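PDB 2Y0H: probable porin from Pseudomonas aeruginosa, which probably forms a water-filled channel through the bacterial outer membrane that lets small solutes pass. Local coordinates for residues A[7-12]-A[385-390]; A[54-59]-A[96-101]; A[90-95]-A[108-113]. All blocks are in the same frame, centred on the assembly; numbering follows the deposited sequence.

Interaction 1: A[7-12]-A[385-390]; sequences SAHLDL and NYTLKL. With C8E ((hydroxyethyloxy)tri(ethyloxy)octane), chain I.
Asp-11 and Thr-387 face each other across the seam of the beta barrel, where the first strand (7-22) pairs antiparallel with the last (376-389) and so closes the sheet on itself. Their side chains lie alongside one another, and Thr-387 OG1 gives a short hydrogen bond of 2.5 Å to Asp-11 OD1, reaching it from above the carboxylate plane. With chi1 at -67°, the Thr-387 hydroxyl sits beside its own backbone N and faces Asp-11, while its methyl, CG2, packs 3.7 Å from His-9 CD2. Asp-11 OD2, the other oxygen, forms a salt bridge to Arg-41 on strand 30-43, so the carboxylate joins three neighbouring strands and its charge is probably balanced there. At the next pair on this face, Lys-389 lays its aliphatic part against the His-9 ring, CG 3.9 Å from NE2; a bend at chi3 then carries its ammonium away from the imidazole.

The opposite face of the sheet is apolar, consistent with a wall turned toward lipid. Leu-12 CD2 touches two residues of the last strand, 4.3 Å from Tyr-386 CD2 and equally far from Leu-388 CB. Tyr-386 has its CG anti to the backbone N (chi1 178°), which lays the ring along this same face, where a detergent molecule covers part of one side: C11 of its polyether chain stands above the plane near the rim. A tyrosine, apolar in its ring and polar at its hydroxyl, fits a membrane-facing surface of this kind. The backbones hold the register with paired bonds at Leu-10/Leu-388 and Leu-12/Tyr-386. Beyond the end of the last strand, Leu-390 N still reaches Ala-8 O at 2.7 Å, and beside that bond Ala-8 CB touches Leu-390 CB at 3.7 Å.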
loop_
_atom_site.group_PDB
_atom_site.type_symbol
_atom_site.label_atom_id
_atom_site.label_comp_id
_atom_site.label_asym_id
_atom_site.label_seq_id
_atom_site.Cartn_x
_atom_site.Cartn_y
_atom_site.Cartn_z
ATOM N N SER A 7 15.852 -12.433 -16.009
ATOM C CA SER A 7 14.526 -13.014 -16.115
ATOM C C SER A 7 13.542 -12.013 -16.700
ATOM O O SER A 7 13.770 -10.802 -16.652
ATOM C CB SER A 7 14.036 -13.546 -14.758
ATOM O OG SER A 7 14.048 -12.545 -13.754
ATOM N N ALA A 8 12.459 -12.533 -17.272
ATOM C CA ALA A 8 11.379 -11.699 -17.764
ATOM C C ALA A 8 10.021 -12.268 -17.354
ATOM O O ALA A 8 9.799 -13.480 -17.399
ATOM C CB ALA A 8 11.474 -11.539 -19.274
ATOM N N HIS A 9 9.114 -11.391 -16.940
ATOM C CA HIS A 9 7.772 -11.824 -16.575
ATOM C C HIS A 9 6.742 -10.870 -17.128
ATOM O O HIS A 9 7.026 -9.698 -17.386
ATOM C CB HIS A 9 7.601 -11.912 -15.058
ATOM C CG HIS A 9 8.417 -12.985 -14.413
ATOM N ND1 HIS A 9 9.774 -12.864 -14.203
ATOM C CD2 HIS A 9 8.064 -14.194 -13.910
ATOM C CE1 HIS A 9 10.223 -13.952 -13.605
ATOM N NE2 HIS A 9 9.206 -14.775 -13.414
ATOM N N LEU A 10 5.538 -11.382 -17.312
ATOM C CA LEU A 10 4.418 -10.547 -17.682
ATOM C C LEU A 10 3.307 -10.780 -16.670
ATOM O O LEU A 10 2.780 -11.894 -16.551
ATOM C CB LEU A 10 3.950 -10.848 -19.108
ATOM C CG LEU A 10 2.697 -10.108 -19.589
ATOM C CD1 LEU A 10 2.934 -8.600 -19.601
ATOM C CD2 LEU A 10 2.273 -10.604 -20.968
ATOM N N ASP A 11 2.980 -9.730 -15.923
ATOM C CA ASP A 11 1.910 -9.801 -14.939
ATOM C C ASP A 11 0.608 -9.364 -15.596
ATOM O O ASP A 11 0.533 -8.291 -16.182
ATOM C CB ASP A 11 2.207 -8.899 -13.743
ATOM C CG ASP A 11 3.477 -9.297 -12.998
ATOM O OD1 ASP A 11 3.767 -10.509 -12.884
ATOM O OD2 ASP A 11 4.194 -8.390 -12.528
ATOM N N LEU A 12 -0.419 -10.193 -15.491
ATOM C CA LEU A 12 -1.697 -9.886 -16.103
ATOM C C LEU A 12 -2.737 -9.627 -15.029
ATOM O O LEU A 12 -2.861 -10.404 -14.082
ATOM C CB LEU A 12 -2.156 -11.052 -16.994
ATOM C CG LEU A 12 -1.355 -11.384 -18.261
ATOM C CD1 LEU A 12 -1.103 -10.135 -19.048
ATOM C CD2 LEU A 12 -0.034 -12.063 -17.959
ATOM N N ASN A 385 -5.659 -12.310 -11.408
ATOM C CA ASN A 385 -4.239 -12.036 -11.523
ATOM C C ASN A 385 -3.498 -13.242 -12.064
ATOM O O ASN A 385 -3.798 -14.379 -11.697
ATOM C CB ASN A 385 -3.650 -11.667 -10.157
ATOM C CG ASN A 385 -3.949 -10.240 -9.760
ATOM O OD1 ASN A 385 -3.415 -9.300 -10.340
ATOM N ND2 ASN A 385 -4.798 -10.070 -8.763
ATOM N N TYR A 386 -2.511 -12.997 -12.915
ATOM C CA TYR A 386 -1.641 -14.068 -13.339
ATOM C C TYR A 386 -0.286 -13.558 -13.783
ATOM O O TYR A 386 -0.182 -12.538 -14.466
ATOM C CB TYR A 386 -2.278 -14.885 -14.467
ATOM C CG TYR A 386 -1.363 -15.974 -14.953
ATOM C CD1 TYR A 386 -1.097 -17.086 -14.158
ATOM C CD2 TYR A 386 -0.755 -15.893 -16.198
ATOM C CE1 TYR A 386 -0.253 -18.085 -14.593
ATOM C CE2 TYR A 386 0.093 -16.889 -16.642
ATOM C CZ TYR A 386 0.341 -17.981 -15.834
ATOM O OH TYR A 386 1.191 -18.968 -16.268
ATOM N N THR A 387 0.755 -14.280 -13.398
ATOM C CA THR A 387 2.100 -13.940 -13.825
ATOM C C THR A 387 2.668 -15.008 -14.755
ATOM O O THR A 387 2.825 -16.169 -14.375
ATOM C CB THR A 387 3.026 -13.716 -12.624
ATOM O OG1 THR A 387 2.603 -12.536 -11.920
ATOM C CG2 THR A 387 4.486 -13.566 -13.085
ATOM N N LEU A 388 2.952 -14.598 -15.982
ATOM C CA LEU A 388 3.564 -15.465 -16.978
ATOM C C LEU A 388 5.077 -15.298 -16.956
ATOM O O LEU A 388 5.573 -14.169 -17.021
ATOM C CB LEU A 388 3.047 -15.068 -18.351
ATOM C CG LEU A 388 3.514 -15.873 -19.555
ATOM C CD1 LEU A 388 2.683 -17.157 -19.667
ATOM C CD2 LEU A 388 3.387 -15.031 -20.813
ATOM N N LYS A 389 5.816 -16.401 -16.864
ATOM C CA LYS A 389 7.275 -16.327 -16.920
ATOM C C LYS A 389 7.741 -16.385 -18.367
ATOM O O LYS A 389 7.504 -17.371 -19.056
ATOM C CB LYS A 389 7.943 -17.442 -16.102
ATOM C CG LYS A 389 9.472 -17.414 -16.209
ATOM C CD LYS A 389 10.182 -18.279 -15.167
ATOM C CE LYS A 389 10.387 -19.711 -15.652
ATOM N NZ LYS A 389 11.283 -20.480 -14.738
ATOM N N LEU A 390 8.384 -15.324 -18.839
ATOM C CA LEU A 390 8.864 -15.296 -20.216
ATOM C C LEU A 390 10.207 -16.009 -20.355
ATOM O O LEU A 390 10.483 -16.605 -21.401
ATOM C CB LEU A 390 8.943 -13.866 -20.748
ATOM C CG LEU A 390 7.599 -13.146 -20.864
ATOM C CD1 LEU A 390 7.777 -11.750 -21.412
ATOM C CD2 LEU A 390 6.661 -13.949 -21.752
HETATM O O9 C8E I . -3.640 -17.241 -18.346
HETATM C C10 C8E I . -2.448 -17.962 -18.589
HETATM C C11 C8E I . -2.586 -19.408 -18.122
HETATM O O12 C8E I . -1.357 -20.086 -18.307
HETATM C C13 C8E I . -0.903 -20.693 -17.111
HETATM C C14 C8E I . -0.469 -22.136 -17.361
HETATM O O15 C8E I . -0.741 -22.903 -16.206
#

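Interaction 2: A[54-59]-A[96-101]; sequences GLDATG and TAKLRY. With C8E ((hydroxyethyloxy)tri(ethyloxy)octane), chain N.
Lys-98 reaches over Gly-54 to Asp-56 on the neighbouring antiparallel strand of the barrel wall. Its CB rises on the same face of the sheet as Asp-56 and Thr-96. At chi1 57°, CG is set between the backbone N and the carbonyl carbon and comes 3.5 Å from Gly-54 O; beyond it the chain is fully extended. CD passes 3.7 Å from Asp-56 OD2, and CE lies 3.8 Å from Gly-54 CA, which is why a residue lacking a side chain suits that place. The tip, NZ, meets Asp-56 OD1 at 2.7 Å in a salt bridge made on the syn side of the carboxylate, near its plane, with the two side chains crossing at about a right angle. NZ also donates to Ser-44 O.

Further along the same face, a water donates to Thr-96 OG1 at 2.7 Å and is hydrogen-bonded to Thr-58 OG1 as well. Thr-96 OG1 is further bonded to Ile-110 O, so one small hydroxyl serves two partners. Since Lys-98 is buried, the paired carboxylate probably stabilises its ammonium charge, and the bridge fastens the two strands through their side chains as well as their backbones.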
loop_
_atom_site.group_PDB
_atom_site.type_symbol
_atom_site.label_atom_id
_atom_site.label_comp_id
_atom_site.label_asym_id
_atom_site.label_seq_id
_atom_site.Cartn_x
_atom_site.Cartn_y
_atom_site.Cartn_z
ATOM N N GLY A 54 23.530 -3.863 -12.909
ATOM C CA GLY A 54 22.402 -4.481 -13.581
ATOM C C GLY A 54 21.426 -3.455 -14.114
ATOM O O GLY A 54 21.548 -2.261 -13.840
ATOM N N LEU A 55 20.449 -3.929 -14.877
ATOM C CA LEU A 55 19.432 -3.068 -15.469
ATOM C C LEU A 55 18.086 -3.792 -15.482
ATOM O O LEU A 55 18.005 -4.919 -15.942
ATOM C CB LEU A 55 19.830 -2.685 -16.903
ATOM C CG LEU A 55 18.926 -1.692 -17.643
ATOM C CD1 LEU A 55 18.899 -0.352 -16.915
ATOM C CD2 LEU A 55 19.370 -1.507 -19.106
ATOM N N ASP A 56 17.047 -3.153 -14.952
ATOM C CA ASP A 56 15.681 -3.660 -15.065
ATOM C C ASP A 56 14.867 -2.717 -15.932
ATOM O O ASP A 56 15.205 -1.535 -16.079
ATOM C CB ASP A 56 14.986 -3.768 -13.699
ATOM C CG ASP A 56 15.692 -4.709 -12.750
ATOM O OD1 ASP A 56 16.393 -5.621 -13.228
ATOM O OD2 ASP A 56 15.542 -4.530 -11.519
ATOM N N ALA A 57 13.790 -3.242 -16.498
ATOM C CA ALA A 57 12.829 -2.438 -17.239
ATOM C C ALA A 57 11.448 -2.839 -16.774
ATOM O O ALA A 57 11.179 -4.023 -16.571
ATOM C CB ALA A 57 12.971 -2.665 -18.739
ATOM N N THR A 58 10.577 -1.860 -16.576
ATOM C CA THR A 58 9.204 -2.145 -16.189
ATOM C C THR A 58 8.268 -1.470 -17.183
ATOM O O THR A 58 8.244 -0.247 -17.276
ATOM C CB THR A 58 8.897 -1.662 -14.759
ATOM O OG1 THR A 58 9.759 -2.326 -13.825
ATOM C CG2 THR A 58 7.434 -1.948 -14.394
ATOM N N GLY A 59 7.523 -2.265 -17.947
ATOM C CA GLY A 59 6.586 -1.720 -18.917
ATOM C C GLY A 59 5.156 -1.864 -18.422
ATOM O O GLY A 59 4.768 -2.940 -17.977
ATOM N N THR A 96 15.305 0.895 -14.629
ATOM C CA THR A 96 15.892 0.958 -13.302
ATOM C C THR A 96 17.320 0.416 -13.338
ATOM O O THR A 96 17.532 -0.788 -13.503
ATOM C CB THR A 96 15.082 0.125 -12.297
ATOM O OG1 THR A 96 13.705 0.497 -12.375
ATOM C CG2 THR A 96 15.598 0.339 -10.896
ATOM N N ALA A 97 18.295 1.311 -13.202
ATOM C CA ALA A 97 19.687 0.904 -13.073
ATOM C C ALA A 97 19.860 0.367 -11.664
ATOM O O ALA A 97 19.250 0.889 -10.740
ATOM C CB ALA A 97 20.618 2.100 -13.306
ATOM N N LYS A 98 20.660 -0.682 -11.498
ATOM C CA LYS A 98 20.939 -1.207 -10.164
ATOM C C LYS A 98 22.431 -1.474 -9.951
ATOM O O LYS A 98 23.100 -2.021 -10.827
ATOM C CB LYS A 98 20.102 -2.463 -9.860
ATOM C CG LYS A 98 20.259 -3.605 -10.846
ATOM C CD LYS A 98 19.145 -4.637 -10.690
ATOM C CE LYS A 98 19.357 -5.804 -11.659
ATOM N NZ LYS A 98 18.245 -6.816 -11.665
ATOM N N LEU A 99 22.940 -1.064 -8.787
ATOM C CA LEU A 99 24.302 -1.381 -8.365
ATOM C C LEU A 99 24.229 -2.227 -7.111
ATOM O O LEU A 99 23.295 -2.088 -6.320
ATOM C CB LEU A 99 25.090 -0.118 -8.041
ATOM C CG LEU A 99 25.149 1.026 -9.058
ATOM C CD1 LEU A 99 26.027 2.149 -8.514
ATOM C CD2 LEU A 99 25.659 0.549 -10.396
ATOM N N ARG A 100 25.221 -3.086 -6.912
ATOM C CA ARG A 100 25.247 -3.928 -5.722
ATOM C C ARG A 100 26.668 -4.141 -5.198
ATOM O O ARG A 100 27.611 -4.332 -5.973
ATOM C CB ARG A 100 24.580 -5.266 -6.015
ATOM C CG ARG A 100 24.064 -5.981 -4.798
ATOM C CD ARG A 100 23.195 -7.158 -5.210
ATOM N NE ARG A 100 23.965 -8.141 -5.968
ATOM C CZ ARG A 100 23.501 -9.331 -6.339
ATOM N NH1 ARG A 100 22.260 -9.685 -6.015
ATOM N NH2 ARG A 100 24.277 -10.164 -7.028
ATOM N N TYR A 101 26.806 -4.093 -3.875
ATOM C CA TYR A 101 28.079 -4.334 -3.209
ATOM C C TYR A 101 27.804 -4.905 -1.829
ATOM O O TYR A 101 27.054 -4.322 -1.049
ATOM C CB TYR A 101 28.888 -3.038 -3.103
ATOM C CG TYR A 101 30.246 -3.197 -2.439
ATOM C CD1 TYR A 101 31.300 -3.820 -3.101
ATOM C CD2 TYR A 101 30.477 -2.708 -1.163
ATOM C CE1 TYR A 101 32.542 -3.960 -2.501
ATOM C CE2 TYR A 101 31.715 -2.839 -0.559
ATOM C CZ TYR A 101 32.744 -3.466 -1.230
ATOM O OH TYR A 101 33.975 -3.595 -0.625
HETATM C C1 C8E N . 2.444 -4.562 -22.538
HETATM C C2 C8E N . 3.718 -4.517 -21.705
HETATM C C3 C8E N . 4.138 -3.077 -21.428
HETATM C C4 C8E N . 4.936 -2.453 -22.571
HETATM C C5 C8E N . 4.404 -1.051 -22.882
HETATM C C6 C8E N . 5.517 -0.009 -22.940
HETATM C C7 C8E N . 4.939 1.370 -23.258
HETATM C C8 C8E N . 5.620 2.038 -24.449
HETATM O O9 C8E N . 4.681 2.803 -25.187
HETATM C C10 C8E N . 4.781 4.200 -24.981
HETATM C C11 C8E N . 4.094 4.933 -26.135
HETATM O O HOH W 1 12.470 -1.638 -13.494
#

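Interaction 3: A[90-95]-A[108-113]; sequences YSHLGL and VGILMP. With C8E ((hydroxyethyloxy)tri(ethyloxy)octane), chain N.
Leu-95 O is approached by two groups of the 108-113 segment: Ile-110 N donates a hydrogen bond of 2.9 Å, coming from above the carbonyl plane, and Gly-109 CA adds a CH...O contact of 3.2 Å. So close an approach of the CA suits glycine, and so does the backbone, whose phi of 140° and psi of -136° would jam a CB against the preceding carbonyl. This corner turns the chain out of the run of the wall strand.

Ile-110, the next residue, points back at strand 87-101. Its CG2 packs 3.8 Å from Gly-94 C. With CG1 anti to the backbone N (chi1 -158°), the longer branch extends past Gly-94 CA, at 3.9 Å, until CD1 arrives at the edge of the His-92 ring, 3.8 Å from CD2 and in the ring plane. The bare surface of Gly-94 thus lets a branched residue lie close on the strand. Thr-58 and Asp-131 also touch the Ile-110 side chain. On the other face of this strand, Ser-91 borders a bound detergent. A segment that leaves a wall strand and packs against the inner face of the sheet is consistent with the third extracellular loop of porins, which folds into the barrel.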
loop_
_atom_site.group_PDB
_atom_site.type_symbol
_atom_site.label_atom_id
_atom_site.label_comp_id
_atom_site.label_asym_id
_atom_site.label_seq_id
_atom_site.Cartn_x
_atom_site.Cartn_y
_atom_site.Cartn_z
ATOM N N TYR A 90 -3.515 3.655 -20.961
ATOM C CA TYR A 90 -2.315 4.139 -20.311
ATOM C C TYR A 90 -1.160 3.200 -20.626
ATOM O O TYR A 90 -1.313 1.969 -20.614
ATOM C CB TYR A 90 -2.505 4.240 -18.791
ATOM C CG TYR A 90 -1.229 4.612 -18.066
ATOM C CD1 TYR A 90 -0.807 5.937 -17.999
ATOM C CD2 TYR A 90 -0.434 3.640 -17.468
ATOM C CE1 TYR A 90 0.369 6.287 -17.350
ATOM C CE2 TYR A 90 0.747 3.977 -16.817
ATOM C CZ TYR A 90 1.143 5.302 -16.766
ATOM O OH TYR A 90 2.308 5.646 -16.120
ATOM N N SER A 91 -0.011 3.779 -20.940
ATOM C CA SER A 91 1.204 3.003 -21.082
ATOM C C SER A 91 2.392 3.825 -20.605
ATOM O O SER A 91 2.388 5.053 -20.677
ATOM C CB SER A 91 1.400 2.547 -22.529
ATOM O OG SER A 91 1.577 3.651 -23.383
ATOM N N HIS A 92 3.406 3.142 -20.102
ATOM C CA HIS A 92 4.627 3.807 -19.676
ATOM C C HIS A 92 5.722 2.783 -19.647
ATOM O O HIS A 92 5.483 1.614 -19.353
ATOM C CB HIS A 92 4.460 4.427 -18.292
ATOM C CG HIS A 92 5.715 5.035 -17.752
ATOM N ND1 HIS A 92 6.244 6.211 -18.241
ATOM C CD2 HIS A 92 6.550 4.630 -16.763
ATOM C CE1 HIS A 92 7.346 6.507 -17.572
ATOM N NE2 HIS A 92 7.555 5.563 -16.671
ATOM N N LEU A 93 6.927 3.211 -19.981
ATOM C CA LEU A 93 8.085 2.353 -19.864
ATOM C C LEU A 93 9.117 3.039 -18.987
ATOM O O LEU A 93 9.517 4.159 -19.260
ATOM C CB LEU A 93 8.664 2.045 -21.237
ATOM C CG LEU A 93 9.921 1.166 -21.305
ATOM C CD1 LEU A 93 11.137 1.946 -20.906
ATOM C CD2 LEU A 93 9.781 -0.087 -20.459
ATOM N N GLY A 94 9.540 2.369 -17.922
ATOM C CA GLY A 94 10.581 2.909 -17.074
ATOM C C GLY A 94 11.732 1.936 -16.991
ATOM O O GLY A 94 11.533 0.715 -17.099
ATOM N N LEU A 95 12.931 2.478 -16.800
ATOM C CA LEU A 95 14.125 1.677 -16.558
ATOM C C LEU A 95 14.615 1.899 -15.153
ATOM O O LEU A 95 14.380 2.954 -14.561
ATOM C CB LEU A 95 15.257 2.044 -17.527
ATOM C CG LEU A 95 14.946 1.873 -19.009
ATOM C CD1 LEU A 95 16.148 2.283 -19.835
ATOM C CD2 LEU A 95 14.549 0.441 -19.315
ATOM N N VAL A 108 18.282 3.144 -9.342
ATOM C CA VAL A 108 17.967 4.465 -9.858
ATOM C C VAL A 108 17.059 4.339 -11.073
ATOM O O VAL A 108 17.442 3.737 -12.070
ATOM C CB VAL A 108 19.241 5.264 -10.239
ATOM C CG1 VAL A 108 18.868 6.713 -10.592
ATOM C CG2 VAL A 108 20.256 5.241 -9.107
ATOM N N GLY A 109 15.856 4.901 -10.981
ATOM C CA GLY A 109 14.927 4.895 -12.094
ATOM C C GLY A 109 13.512 4.651 -11.621
ATOM O O GLY A 109 13.072 5.219 -10.622
ATOM N N ILE A 110 12.786 3.800 -12.331
ATOM C CA ILE A 110 11.423 3.489 -11.923
ATOM C C ILE A 110 11.417 2.611 -10.663
ATOM O O ILE A 110 12.197 1.673 -10.534
ATOM C CB ILE A 110 10.616 2.849 -13.068
ATOM C CG1 ILE A 110 9.117 3.034 -12.829
ATOM C CG2 ILE A 110 11.018 1.371 -13.290
ATOM C CD1 ILE A 110 8.263 2.609 -14.003
ATOM N N LEU A 111 10.545 2.945 -9.721
ATOM C CA LEU A 111 10.511 2.255 -8.443
ATOM C C LEU A 111 9.089 2.010 -7.996
ATOM O O LEU A 111 8.173 2.767 -8.343
ATOM C CB LEU A 111 11.191 3.112 -7.380
ATOM C CG LEU A 111 12.645 3.499 -7.616
ATOM C CD1 LEU A 111 13.080 4.506 -6.548
ATOM C CD2 LEU A 111 13.483 2.240 -7.548
ATOM N N MET A 112 8.917 0.954 -7.212
ATOM C CA MET A 112 7.674 0.707 -6.495
ATOM C C MET A 112 7.978 0.554 -5.019
ATOM O O MET A 112 8.053 -0.559 -4.524
ATOM C CB MET A 112 7.000 -0.563 -7.010
ATOM C CG MET A 112 6.473 -0.423 -8.405
ATOM S SD MET A 112 5.808 -1.979 -8.985
ATOM C CE MET A 112 5.970 -1.774 -10.748
ATOM N N PRO A 113 8.177 1.679 -4.315
ATOM C CA PRO A 113 8.457 1.641 -2.874
ATOM C C PRO A 113 7.283 1.058 -2.093
ATOM O O PRO A 113 6.132 1.342 -2.415
ATOM C CB PRO A 113 8.600 3.125 -2.488
ATOM C CG PRO A 113 8.611 3.887 -3.755
ATOM C CD PRO A 113 8.002 3.050 -4.822
HETATM C C1 C8E N . 2.444 -4.562 -22.538
HETATM C C2 C8E N . 3.718 -4.517 -21.705
HETATM C C3 C8E N . 4.138 -3.077 -21.428
HETATM C C4 C8E N . 4.936 -2.453 -22.571
HETATM C C5 C8E N . 4.404 -1.051 -22.882
HETATM C C6 C8E N . 5.517 -0.009 -22.940
HETATM C C7 C8E N . 4.939 1.370 -23.258
HETATM C C8 C8E N . 5.620 2.038 -24.449
HETATM O O9 C8E N . 4.681 2.803 -25.187
HETATM C C10 C8E N . 4.781 4.200 -24.981
HETATM C C11 C8E N . 4.094 4.933 -26.135
#

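How the interactions relate
From the N terminus, the chain first lays down residues 7-12, whose partner in interaction 1, 385-390, arrives only some 370 residues later; that contact joins the sheet's two ends. Interactions 2 and 3 both fall within this span. After residues 54-59, strand 87-101 brings in 90-95 and directly after it 96-101, which closes a loop by pairing with 54-59; 108-113 closes the next by packing on 90-95, so these two contacts cross. They share strand 87-101 and touch, with centres about 11 Å apart: Ala-57 CB packs on Leu-95 CD2. Interaction 2 binds adjacent wall strands, whereas interaction 3 ties the wall to the chain leaving strand 104-108. Interaction 1 touches neither, though all three reach the same sheet.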